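Local coordinates for Non-ribosomal peptide synthetase (PDB 6VTJ), which probably carries a nonribosomal peptide on its phosphopantetheine arm and releases it by NAD(P)H-dependent reduction of the thioester in an adjoining reductase domain, at residues L110-T114 / E279-Y283; I259-Y265 / F449-V453; V313-G319 / S383-M389; A375-T379 / I461-L465. One frame throughout, in Å; residues are numbered along the deposited sequence.

Contact 1 of 4, residues L110-T114 / E279-Y283; sequences LQENT and ERTLY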
loop_
_atom_site.group_PDB
_atom_site.type_symbol
_atom_site.label_atom_id
_atom_site.label_comp_id
_atom_site.label_asym_id
_atom_site.label_seq_id
_atom_site.Cartn_x
_atom_site.Cartn_y
_atom_site.Cartn_z
ATOM N N LEU A 110 5.199 19.089 13.292
ATOM C CA LEU A 110 4.723 17.831 13.852
ATOM C C LEU A 110 4.439 17.969 15.343
ATOM O O LEU A 110 3.474 17.383 15.853
ATOM C CB LEU A 110 5.745 16.717 13.581
ATOM C CG LEU A 110 5.820 16.285 12.114
ATOM C CD1 LEU A 110 6.874 15.197 11.844
ATOM C CD2 LEU A 110 4.436 15.848 11.620
ATOM N N GLN A 111 5.253 18.764 16.056
ATOM C CA GLN A 111 5.023 18.952 17.489
ATOM C C GLN A 111 3.685 19.623 17.790
ATOM O O GLN A 111 3.169 19.470 18.899
ATOM C CB GLN A 111 6.160 19.755 18.130
ATOM C CG GLN A 111 7.439 18.959 18.347
ATOM C CD GLN A 111 7.175 17.468 18.545
ATOM O OE1 GLN A 111 6.597 17.046 19.558
ATOM N NE2 GLN A 111 7.598 16.662 17.571
ATOM N N GLU A 112 3.094 20.319 16.829
ATOM C CA GLU A 112 1.778 20.901 17.030
ATOM C C GLU A 112 0.650 19.880 16.904
ATOM O O GLU A 112 -0.498 20.231 17.193
ATOM C CB GLU A 112 1.551 22.045 16.033
ATOM C CG GLU A 112 2.707 23.039 15.944
ATOM C CD GLU A 112 2.433 24.173 14.963
ATOM O OE1 GLU A 112 1.369 24.158 14.307
ATOM O OE2 GLU A 112 3.280 25.088 14.845
ATOM N N ASN A 113 0.945 18.635 16.506
ATOM C CA ASN A 113 -0.087 17.639 16.186
ATOM C C ASN A 113 -0.454 16.845 17.446
ATOM O O ASN A 113 -0.078 15.688 17.632
ATOM C CB ASN A 113 0.381 16.720 15.057
ATOM C CG ASN A 113 -0.721 15.781 14.582
ATOM O OD1 ASN A 113 -1.893 16.149 14.601
ATOM N ND2 ASN A 113 -0.357 14.554 14.182
ATOM N N THR A 114 -1.226 17.479 18.318
ATOM C CA THR A 114 -1.540 16.914 19.620
ATOM C C THR A 114 -3.045 16.780 19.803
ATOM O O THR A 114 -3.842 17.396 19.085
ATOM C CB THR A 114 -0.987 17.793 20.737
ATOM O OG1 THR A 114 -1.573 19.093 20.609
ATOM C CG2 THR A 114 0.550 17.901 20.628
ATOM N N GLU A 279 1.940 9.751 15.543
ATOM C CA GLU A 279 1.457 10.765 14.607
ATOM C C GLU A 279 2.307 12.040 14.604
ATOM O O GLU A 279 2.029 12.959 13.816
ATOM C CB GLU A 279 -0.001 11.102 14.933
ATOM C CG GLU A 279 -0.989 9.940 14.700
ATOM C CD GLU A 279 -1.308 9.105 15.964
ATOM O OE1 GLU A 279 -0.481 9.031 16.897
ATOM O OE2 GLU A 279 -2.387 8.471 16.011
ATOM N N ARG A 280 3.332 12.117 15.454
ATOM C CA ARG A 280 4.277 13.226 15.446
ATOM C C ARG A 280 5.652 12.808 14.928
ATOM O O ARG A 280 6.629 13.541 15.109
ATOM C CB ARG A 280 4.372 13.831 16.849
ATOM C CG ARG A 280 3.078 14.579 17.237
ATOM C CD ARG A 280 3.152 15.174 18.654
ATOM N NE ARG A 280 3.204 14.119 19.658
ATOM C CZ ARG A 280 2.123 13.527 20.167
ATOM N NH1 ARG A 280 0.906 13.906 19.778
ATOM N NH2 ARG A 280 2.258 12.559 21.064
ATOM N N THR A 281 5.739 11.662 14.257
ATOM C CA THR A 281 6.996 11.111 13.779
ATOM C C THR A 281 7.033 11.106 12.254
ATOM O O THR A 281 6.096 10.628 11.603
ATOM C CB THR A 281 7.188 9.681 14.304
ATOM O OG1 THR A 281 6.991 9.645 15.727
ATOM C CG2 THR A 281 8.580 9.183 13.971
ATOM N N LEU A 282 8.126 11.612 11.680
ATOM C CA LEU A 282 8.375 11.378 10.263
ATOM C C LEU A 282 9.674 10.606 10.094
ATOM O O LEU A 282 9.644 9.397 9.864
ATOM C CB LEU A 282 8.418 12.686 9.467
ATOM C CG LEU A 282 8.779 12.616 7.975
ATOM C CD1 LEU A 282 7.853 11.747 7.202
ATOM C CD2 LEU A 282 8.748 13.999 7.396
ATOM N N TYR A 283 10.814 11.280 10.225
ATOM C CA TYR A 283 12.108 10.695 9.910
ATOM C C TYR A 283 12.924 10.442 11.168
ATOM O O TYR A 283 13.138 11.357 11.969
ATOM C CB TYR A 283 12.894 11.609 8.980
ATOM C CG TYR A 283 14.192 10.992 8.536
ATOM C CD1 TYR A 283 14.190 9.808 7.829
ATOM C CD2 TYR A 283 15.419 11.582 8.838
ATOM C CE1 TYR A 283 15.362 9.222 7.400
ATOM C CE2 TYR A 283 16.622 11.001 8.408
ATOM C CZ TYR A 283 16.579 9.818 7.686
ATOM O OH TYR A 283 17.732 9.191 7.244
#
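Arg280 packs its aliphatic chain against the backbone oxygens of Leu110 and Asn113. CB stands 3.8 Å from Leu110 O; CG comes closer to that carbonyl oxygen, 3.2 Å away, and CD touches Leu110 O and Asn113 O and lies 4.0 Å from Gln111 OE1. A bend at chi3 (-67°) brings NH1 to Asn113 O, which accepts a bond of 3.0 Å in the guanidinium plane; NH1 also bonds Gln457 OE1. The loop carrying Arg280 runs between strand 252-258 and helix 291-308 of the Rossmann-type reductase domain, and the contact joins the residues at and after helix 104-111 to this loop. Asn113, the centre of an inverse gamma turn, answers with its side chain: ND2 donates to Glu279 O at 2.9 Å, from well above the carbonyl plane, and also to Val385 O. A leucine in place of Arg280 would probably leave Asn113 O and Gln457 OE1 without their guanidinium donor, although Gln457 NE2 also bonds Asn113 O. Farther along the loop, Leu110 CD1 packs on Leu282 CB at 3.8 Å, the two side chains crossing at about a right angle.

Contact 2 of 4, residues I259-Y265 / F449-V453; sequences ISVLSSY and FEENV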
loop_
_atom_site.group_PDB
_atom_site.type_symbol
_atom_site.label_atom_id
_atom_site.label_comp_id
_atom_site.label_asym_id
_atom_site.label_seq_id
_atom_site.Cartn_x
_atom_site.Cartn_y
_atom_site.Cartn_z
ATOM N N ILE A 259 0.958 3.547 6.900
ATOM C CA ILE A 259 1.582 3.364 8.200
ATOM C C ILE A 259 2.974 2.765 8.068
ATOM O O ILE A 259 3.789 2.880 8.990
ATOM C CB ILE A 259 0.682 2.477 9.092
ATOM C CG1 ILE A 259 1.007 2.681 10.576
ATOM C CG2 ILE A 259 0.802 0.987 8.683
ATOM C CD1 ILE A 259 0.820 4.116 11.043
ATOM N N SER A 260 3.274 2.117 6.940
ATOM C CA SER A 260 4.562 1.458 6.766
ATOM C C SER A 260 5.734 2.428 6.670
ATOM O O SER A 260 6.874 1.956 6.626
ATOM C CB SER A 260 4.555 0.583 5.511
ATOM O OG SER A 260 3.585 -0.444 5.638
ATOM N N VAL A 261 5.502 3.748 6.625
ATOM C CA VAL A 261 6.649 4.650 6.634
ATOM C C VAL A 261 7.363 4.581 7.967
ATOM O O VAL A 261 8.573 4.803 8.024
ATOM C CB VAL A 261 6.289 6.111 6.282
ATOM C CG1 VAL A 261 5.722 6.209 4.874
ATOM C CG2 VAL A 261 5.357 6.714 7.315
ATOM N N LEU A 262 6.650 4.261 9.058
ATOM C CA LEU A 262 7.294 3.887 10.320
ATOM C C LEU A 262 7.719 2.423 10.200
ATOM O O LEU A 262 7.083 1.501 10.711
ATOM C CB LEU A 262 6.363 4.118 11.495
ATOM C CG LEU A 262 5.677 5.479 11.456
ATOM C CD1 LEU A 262 4.779 5.651 12.657
ATOM C CD2 LEU A 262 6.695 6.631 11.369
ATOM N N SER A 263 8.822 2.206 9.488
ATOM C CA SER A 263 9.105 0.889 8.939
ATOM C C SER A 263 9.879 -0.023 9.877
ATOM O O SER A 263 9.815 -1.239 9.704
ATOM C CB SER A 263 9.891 1.028 7.634
ATOM O OG SER A 263 11.091 1.758 7.852
ATOM N N SER A 264 10.607 0.518 10.849
ATOM C CA SER A 264 11.547 -0.281 11.622
ATOM C C SER A 264 12.074 0.579 12.755
ATOM O O SER A 264 11.848 1.789 12.786
ATOM C CB SER A 264 12.717 -0.750 10.769
ATOM O OG SER A 264 13.591 0.343 10.513
ATOM N N TYR A 265 12.815 -0.055 13.667
ATOM C CA TYR A 265 13.643 0.712 14.586
ATOM C C TYR A 265 14.665 1.514 13.794
ATOM O O TYR A 265 14.983 1.196 12.645
ATOM C CB TYR A 265 14.364 -0.200 15.580
ATOM C CG TYR A 265 13.460 -0.847 16.603
ATOM C CD1 TYR A 265 12.823 -0.092 17.573
ATOM C CD2 TYR A 265 13.269 -2.220 16.612
ATOM C CE1 TYR A 265 11.999 -0.686 18.518
ATOM C CE2 TYR A 265 12.452 -2.821 17.544
ATOM C CZ TYR A 265 11.822 -2.048 18.496
ATOM O OH TYR A 265 11.012 -2.656 19.426
ATOM N N PHE A 449 9.077 -4.929 16.439
ATOM C CA PHE A 449 8.975 -3.480 16.267
ATOM C C PHE A 449 7.550 -2.939 16.091
ATOM O O PHE A 449 7.192 -1.947 16.724
ATOM C CB PHE A 449 9.792 -2.989 15.065
ATOM C CG PHE A 449 9.407 -1.595 14.620
ATOM C CD1 PHE A 449 9.797 -0.486 15.363
ATOM C CD2 PHE A 449 8.606 -1.395 13.500
ATOM C CE1 PHE A 449 9.417 0.803 14.989
ATOM C CE2 PHE A 449 8.224 -0.113 13.120
ATOM C CZ PHE A 449 8.632 0.991 13.864
ATOM N N GLU A 450 6.762 -3.549 15.197
ATOM C CA GLU A 450 5.478 -2.953 14.819
ATOM C C GLU A 450 4.549 -2.793 16.019
ATOM O O GLU A 450 3.720 -1.870 16.045
ATOM C CB GLU A 450 4.802 -3.786 13.729
ATOM N N GLU A 451 4.695 -3.658 17.031
ATOM C CA GLU A 451 3.917 -3.524 18.260
ATOM C C GLU A 451 4.072 -2.155 18.908
ATOM O O GLU A 451 3.254 -1.793 19.763
ATOM C CB GLU A 451 4.322 -4.603 19.270
ATOM N N ASN A 452 5.095 -1.388 18.525
ATOM C CA ASN A 452 5.402 -0.108 19.144
ATOM C C ASN A 452 4.852 1.079 18.371
ATOM O O ASN A 452 5.051 2.222 18.798
ATOM C CB ASN A 452 6.913 0.046 19.315
ATOM C CG ASN A 452 7.487 -0.956 20.291
ATOM O OD1 ASN A 452 8.079 -1.956 19.882
ATOM N ND2 ASN A 452 7.288 -0.710 21.594
ATOM N N VAL A 453 4.170 0.846 17.250
ATOM C CA VAL A 453 3.529 1.948 16.549
ATOM C C VAL A 453 2.279 2.359 17.312
ATOM O O VAL A 453 1.415 1.523 17.605
ATOM C CB VAL A 453 3.183 1.538 15.115
ATOM C CG1 VAL A 453 2.262 2.569 14.495
ATOM C CG2 VAL A 453 4.442 1.384 14.310
#
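Phe449 turns the edge of its ring toward the face of Tyr265 in a T-shaped stack, the centroids 5.0 Å apart and the planes at 73°. This aromatic pair joins two loops of the Rossmann-type reductase domain: residues 449-453, which lead into helix 456-464, and residues 259-265, which leave the C-terminal end of strand 252-258. The atom nearest the middle of the tyrosine ring is Phe449 CD1, while CB of the same residue makes a CH-pi contact beside it, 4.1 Å from the ring centroid. Both touch one face of Tyr265, and the two side chains run past each other in opposite directions. With CG of Phe449 anti to the backbone N (chi1 164°), the phenyl ring is laid flat beneath the backbone of Ser264 and Tyr265. The peptide group linking these two residues covers one face of it, Ser264 C sitting over the ring centre and Tyr265 N nearer the rim. Tyr277 adds a further edge-to-face ring pair to Phe449. An alanine at Phe449 would probably leave the Ser264-Tyr265 peptide without its aromatic floor and the tyrosine ring freer to swing. Farther along, Val453 presents CG1 to Ile259 CD1, the two side chains meeting tip to tip at 4.0 Å, and its CG2 faces Leu262 CB more loosely. Leu262 is the centre of an inverse gamma turn, and its carbonyl oxygen O comes to the edge of the phenyl ring, near the ring plane, 3.1 Å from Phe449 CE2.

Contact 3 of 4, residues V313-G319 / S383-M389; sequences VKIIRVG and SRVFHCM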
loop_
_atom_site.group_PDB
_atom_site.type_symbol
_atom_site.label_atom_id
_atom_site.label_comp_id
_atom_site.label_asym_id
_atom_site.label_seq_id
_atom_site.Cartn_x
_atom_site.Cartn_y
_atom_site.Cartn_z
ATOM N N VAL A 313 -2.461 21.147 5.109
ATOM C CA VAL A 313 -2.294 19.771 4.651
ATOM C C VAL A 313 -2.694 18.788 5.740
ATOM O O VAL A 313 -2.683 19.098 6.938
ATOM C CB VAL A 313 -0.842 19.437 4.218
ATOM C CG1 VAL A 313 -0.287 20.460 3.240
ATOM C CG2 VAL A 313 0.057 19.333 5.439
ATOM N N LYS A 314 -3.046 17.578 5.288
ATOM C CA LYS A 314 -3.197 16.409 6.137
ATOM C C LYS A 314 -2.493 15.227 5.493
ATOM O O LYS A 314 -2.461 15.071 4.266
ATOM C CB LYS A 314 -4.665 16.027 6.380
ATOM C CG LYS A 314 -5.608 17.199 6.557
ATOM C CD LYS A 314 -6.099 17.279 7.965
ATOM C CE LYS A 314 -6.938 18.533 8.211
ATOM N NZ LYS A 314 -6.352 19.221 9.402
ATOM N N ILE A 315 -1.931 14.393 6.345
ATOM C CA ILE A 315 -1.376 13.121 5.941
ATOM C C ILE A 315 -2.113 12.052 6.739
ATOM O O ILE A 315 -2.037 12.027 7.971
ATOM C CB ILE A 315 0.140 13.069 6.169
ATOM C CG1 ILE A 315 0.835 14.059 5.217
ATOM C CG2 ILE A 315 0.653 11.645 5.986
ATOM C CD1 ILE A 315 2.269 14.330 5.541
ATOM N N ILE A 316 -2.826 11.184 6.039
ATOM C CA ILE A 316 -3.639 10.145 6.651
ATOM C C ILE A 316 -2.961 8.822 6.315
ATOM O O ILE A 316 -3.118 8.303 5.205
ATOM C CB ILE A 316 -5.093 10.195 6.144
ATOM C CG1 ILE A 316 -5.770 11.516 6.558
ATOM C CG2 ILE A 316 -5.898 8.991 6.647
ATOM C CD1 ILE A 316 -7.251 11.595 6.124
ATOM N N ARG A 317 -2.200 8.264 7.258
ATOM C CA ARG A 317 -1.587 6.951 7.062
ATOM C C ARG A 317 -2.618 5.839 7.250
ATOM O O ARG A 317 -3.224 5.717 8.322
ATOM C CB ARG A 317 -0.421 6.762 8.031
ATOM C CG ARG A 317 0.695 7.760 7.812
ATOM C CD ARG A 317 1.707 7.728 8.935
ATOM N NE ARG A 317 2.821 8.622 8.647
ATOM C CZ ARG A 317 3.597 9.165 9.572
ATOM N NH1 ARG A 317 3.373 8.901 10.862
ATOM N NH2 ARG A 317 4.600 9.965 9.206
ATOM N N VAL A 318 -2.809 5.012 6.229
ATOM C CA VAL A 318 -3.738 3.891 6.325
ATOM C C VAL A 318 -2.947 2.589 6.415
ATOM O O VAL A 318 -1.729 2.548 6.211
ATOM C CB VAL A 318 -4.765 3.868 5.165
ATOM C CG1 VAL A 318 -5.640 5.139 5.210
ATOM C CG2 VAL A 318 -4.094 3.684 3.798
ATOM N N GLY A 319 -3.651 1.518 6.763
ATOM C CA GLY A 319 -2.984 0.270 7.053
ATOM C C GLY A 319 -3.310 -0.838 6.075
ATOM O O GLY A 319 -3.011 -0.731 4.884
ATOM N N SER A 383 -3.835 19.841 13.159
ATOM C CA SER A 383 -3.945 18.379 13.187
ATOM C C SER A 383 -3.568 17.872 11.808
ATOM O O SER A 383 -4.404 17.799 10.905
ATOM C CB SER A 383 -5.350 17.948 13.580
ATOM O OG SER A 383 -5.711 18.515 14.830
ATOM N N ARG A 384 -2.299 17.498 11.641
ATOM C CA ARG A 384 -1.759 17.252 10.310
ATOM C C ARG A 384 -1.573 15.786 9.939
ATOM O O ARG A 384 -1.608 15.466 8.749
ATOM C CB ARG A 384 -0.424 17.981 10.155
ATOM C CG ARG A 384 -0.603 19.478 9.871
ATOM C CD ARG A 384 0.750 20.214 9.673
ATOM N NE ARG A 384 0.520 21.652 9.567
ATOM C CZ ARG A 384 0.613 22.524 10.580
ATOM N NH1 ARG A 384 0.959 22.125 11.799
ATOM N NH2 ARG A 384 0.359 23.810 10.367
ATOM N N VAL A 385 -1.390 14.878 10.893
ATOM C CA VAL A 385 -0.988 13.513 10.575
ATOM C C VAL A 385 -1.834 12.548 11.385
ATOM O O VAL A 385 -2.010 12.725 12.595
ATOM C CB VAL A 385 0.508 13.271 10.849
ATOM C CG1 VAL A 385 0.838 11.799 10.656
ATOM C CG2 VAL A 385 1.384 14.131 9.932
ATOM N N PHE A 386 -2.363 11.531 10.729
ATOM C CA PHE A 386 -3.237 10.592 11.413
ATOM C C PHE A 386 -2.862 9.160 11.058
ATOM O O PHE A 386 -2.285 8.896 9.996
ATOM C CB PHE A 386 -4.686 10.852 11.065
ATOM C CG PHE A 386 -5.119 12.256 11.334
ATOM C CD1 PHE A 386 -5.575 12.624 12.591
ATOM C CD2 PHE A 386 -5.067 13.206 10.334
ATOM C CE1 PHE A 386 -5.971 13.920 12.834
ATOM C CE2 PHE A 386 -5.454 14.517 10.580
ATOM C CZ PHE A 386 -5.907 14.867 11.826
ATOM N N HIS A 387 -3.171 8.251 11.987
ATOM C CA HIS A 387 -2.997 6.809 11.841
ATOM C C HIS A 387 -4.387 6.181 11.751
ATOM O O HIS A 387 -4.970 5.753 12.751
ATOM C CB HIS A 387 -2.180 6.261 12.992
ATOM C CG HIS A 387 -0.747 6.698 12.948
ATOM N ND1 HIS A 387 0.167 6.382 13.929
ATOM C CD2 HIS A 387 -0.073 7.424 12.025
ATOM C CE1 HIS A 387 1.342 6.895 13.612
ATOM N NE2 HIS A 387 1.222 7.535 12.463
ATOM N N CYS A 388 -4.915 6.127 10.531
ATOM C CA CYS A 388 -6.317 5.803 10.310
ATOM C C CYS A 388 -6.417 4.318 9.961
ATOM O O CYS A 388 -6.436 3.938 8.791
ATOM C CB CYS A 388 -6.883 6.701 9.218
ATOM S SG CYS A 388 -8.651 6.507 8.921
ATOM N N MET A 389 -6.493 3.481 10.992
ATOM C CA MET A 389 -6.571 2.041 10.836
ATOM C C MET A 389 -7.334 1.448 12.008
ATOM O O MET A 389 -7.340 2.001 13.115
ATOM C CB MET A 389 -5.177 1.401 10.731
ATOM C CG MET A 389 -4.186 1.828 11.808
ATOM S SD MET A 389 -2.469 1.505 11.289
ATOM C CE MET A 389 -2.368 -0.276 11.494
HETATM O O HOH W 1 -1.059 22.793 7.366
#
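Lys314 NZ donates to Ser383 O at 2.8 Å and also bonds Thr379 O, so a buried ammonium group is gripped by two backbone carbonyls. Bends at chi2 (-111°) and chi4 (-127°) bring NZ to these oxygens; on the way Lys314 CD passes the edge of the Phe386 ring, 3.9 Å from CE2. Between the two segments runs a parallel ladder: Ile315 N donates to Arg384 O at 2.7 Å, and Ile315 O accepts from Phe386 N. The next rung is Arg317 N to Phe386 O, then Cys388 N to Arg317 O. Strand 385-388 joins the largely parallel sheet of the Rossmann-type fold beside strand 313-322, which also pairs with strands 252-258 and 360-365. Ile316, Phe386 and Cys388 share the face packed by helix 366-376, and Ile316 CG2 meets Cys388 CB at 3.6 Å. On the reverse face, Arg317 and His387 lie side by side and point the same way. NH1 of Arg317 donates to His387 NE2 at 3.0 Å, close to both the guanidinium and imidazole planes, which are 34° apart. Val385 CG1 covers one face of the guanidinium, while Arg317 NH2 forms a salt bridge with Glu300 and bonds Thr281 O. His387 ND1 bonds Glu454 O, so both ring nitrogens have partners. At the start of strand 313-322, a water accepts from Val313 N and Arg384 NE across the contact.

Contact 4 of 4, residues A375-T379 / I461-L465; sequences ALSKT and ILHSL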
loop_
_atom_site.group_PDB
_atom_site.type_symbol
_atom_site.label_atom_id
_atom_site.label_comp_id
_atom_site.label_asym_id
_atom_site.label_seq_id
_atom_site.Cartn_x
_atom_site.Cartn_y
_atom_site.Cartn_z
ATOM N N ALA A 375 -13.775 12.123 7.657
ATOM C CA ALA A 375 -13.875 12.794 8.960
ATOM C C ALA A 375 -12.588 13.524 9.307
ATOM O O ALA A 375 -12.616 14.668 9.771
ATOM C CB ALA A 375 -14.224 11.789 10.066
ATOM N N LEU A 376 -11.441 12.865 9.125
ATOM C CA LEU A 376 -10.175 13.474 9.498
ATOM C C LEU A 376 -9.831 14.661 8.615
ATOM O O LEU A 376 -9.085 15.539 9.054
ATOM C CB LEU A 376 -9.060 12.425 9.468
ATOM C CG LEU A 376 -9.291 11.312 10.503
ATOM C CD1 LEU A 376 -8.367 10.110 10.285
ATOM C CD2 LEU A 376 -9.165 11.847 11.935
ATOM N N SER A 377 -10.382 14.731 7.392
ATOM C CA SER A 377 -10.096 15.877 6.537
ATOM C C SER A 377 -10.658 17.181 7.109
ATOM O O SER A 377 -10.194 18.257 6.720
ATOM C CB SER A 377 -10.644 15.618 5.129
ATOM O OG SER A 377 -10.041 14.442 4.563
ATOM N N LYS A 378 -11.616 17.112 8.043
ATOM C CA LYS A 378 -12.237 18.298 8.636
ATOM C C LYS A 378 -11.589 18.746 9.955
ATOM O O LYS A 378 -12.056 19.727 10.551
ATOM C CB LYS A 378 -13.733 18.052 8.878
ATOM C CG LYS A 378 -14.575 17.554 7.678
ATOM C CD LYS A 378 -16.035 17.382 8.155
ATOM C CE LYS A 378 -16.980 16.811 7.107
ATOM N NZ LYS A 378 -16.785 15.348 6.960
ATOM N N THR A 379 -10.535 18.067 10.424
ATOM C CA THR A 379 -9.874 18.429 11.679
ATOM C C THR A 379 -9.167 19.792 11.555
ATOM O O THR A 379 -8.935 20.278 10.446
ATOM C CB THR A 379 -8.881 17.334 12.078
ATOM O OG1 THR A 379 -7.932 17.116 11.029
ATOM C CG2 THR A 379 -9.622 16.000 12.403
ATOM N N ILE A 461 -9.230 10.951 18.387
ATOM C CA ILE A 461 -9.760 12.039 17.588
ATOM C C ILE A 461 -10.967 11.541 16.813
ATOM O O ILE A 461 -12.043 12.154 16.841
ATOM C CB ILE A 461 -8.659 12.608 16.676
ATOM C CG1 ILE A 461 -7.622 13.358 17.522
ATOM C CG2 ILE A 461 -9.245 13.522 15.617
ATOM C CD1 ILE A 461 -6.466 14.002 16.710
ATOM N N LEU A 462 -10.841 10.356 16.210
ATOM C CA LEU A 462 -11.953 9.809 15.452
ATOM C C LEU A 462 -13.149 9.615 16.367
ATOM O O LEU A 462 -14.284 9.926 15.994
ATOM C CB LEU A 462 -11.558 8.481 14.812
ATOM C CG LEU A 462 -10.718 8.494 13.548
ATOM C CD1 LEU A 462 -10.135 7.109 13.359
ATOM C CD2 LEU A 462 -11.602 8.863 12.392
ATOM N N HIS A 463 -12.901 9.160 17.593
ATOM C CA HIS A 463 -14.028 8.939 18.478
ATOM C C HIS A 463 -14.708 10.260 18.809
ATOM O O HIS A 463 -15.944 10.362 18.775
ATOM C CB HIS A 463 -13.592 8.232 19.746
ATOM C CG HIS A 463 -14.703 8.088 20.729
ATOM N ND1 HIS A 463 -15.603 7.046 20.681
ATOM C CD2 HIS A 463 -15.097 8.886 21.752
ATOM C CE1 HIS A 463 -16.487 7.191 21.654
ATOM N NE2 HIS A 463 -16.206 8.301 22.315
ATOM N N SER A 464 -13.912 11.299 19.057
ATOM C CA SER A 464 -14.500 12.608 19.306
ATOM C C SER A 464 -15.343 13.050 18.121
ATOM O O SER A 464 -16.371 13.706 18.303
ATOM C CB SER A 464 -13.391 13.606 19.638
ATOM O OG SER A 464 -13.815 14.933 19.418
ATOM N N LEU A 465 -14.984 12.616 16.915
ATOM C CA LEU A 465 -15.700 12.968 15.698
ATOM C C LEU A 465 -16.881 12.050 15.412
ATOM O O LEU A 465 -17.544 12.220 14.386
ATOM C CB LEU A 465 -14.732 12.956 14.504
ATOM C CG LEU A 465 -13.682 14.062 14.559
ATOM C CD1 LEU A 465 -12.598 13.889 13.447
ATOM C CD2 LEU A 465 -14.346 15.461 14.491
#
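Leu465 and Leu376 bury the most surface here, with Leu462 next, and their methyl groups carry most of the contact. Just after helix 456-464, Leu465 brings CD1 against both Thr379 CG2 and Ala375 O, 3.8 Å from each. Leu376 of helix 366-376 lies across Leu462 at about a right angle. Its CG and CD2 both meet Leu462 CD2, each at 3.9 Å, and CD2 also touches Ile461 CG2 at 4.0 Å. Ile461 brings that methyl inward with CG2 anti to its backbone N, and the same atom reaches Thr379 CG2. Helix 366-376 covers one face of the domain's central sheet; the contact seats the end of helix 456-464 against it, while Phe386 of strand 385-388 touches Leu376, Thr379 and Ile461. A type I beta turn runs from Leu376 to Thr379. With OG1 set between the backbone N and the carbonyl carbon (chi1 57°), Thr379 OG1 bonds Leu376 O at 2.8 Å in the carbonyl plane, and the backbone N of Thr379 uses the same oxygen. The hydroxyl bonds within its own turn, while CG2 meets Ile461 and Leu465. The groups that meet are largely apolar, so the two helices are held together here by van der Waals and hydrophobic packing.

How the contacts relate
Contact 3 lies between the others: its centre is about 11 Å from those of contacts 1 and 4 and 15 Å from that of contact 2, and it touches all three. Contacts 2 and 4 are the farthest apart, with centres about 23 Å from each other. Along the chain, contact 1 closes before contacts 3 and 4 open, contact 3 falls within the span of contact 2, and contacts 3 and 4 interleave. Contacts 1 and 2 share the connection between strand 252-258 and helix 291-308; contacts 2 and 4 draw on residues flanking and within helix 456-464. Segments from distant parts of the chain thereby come together round strand 385-388 in the reductase domain.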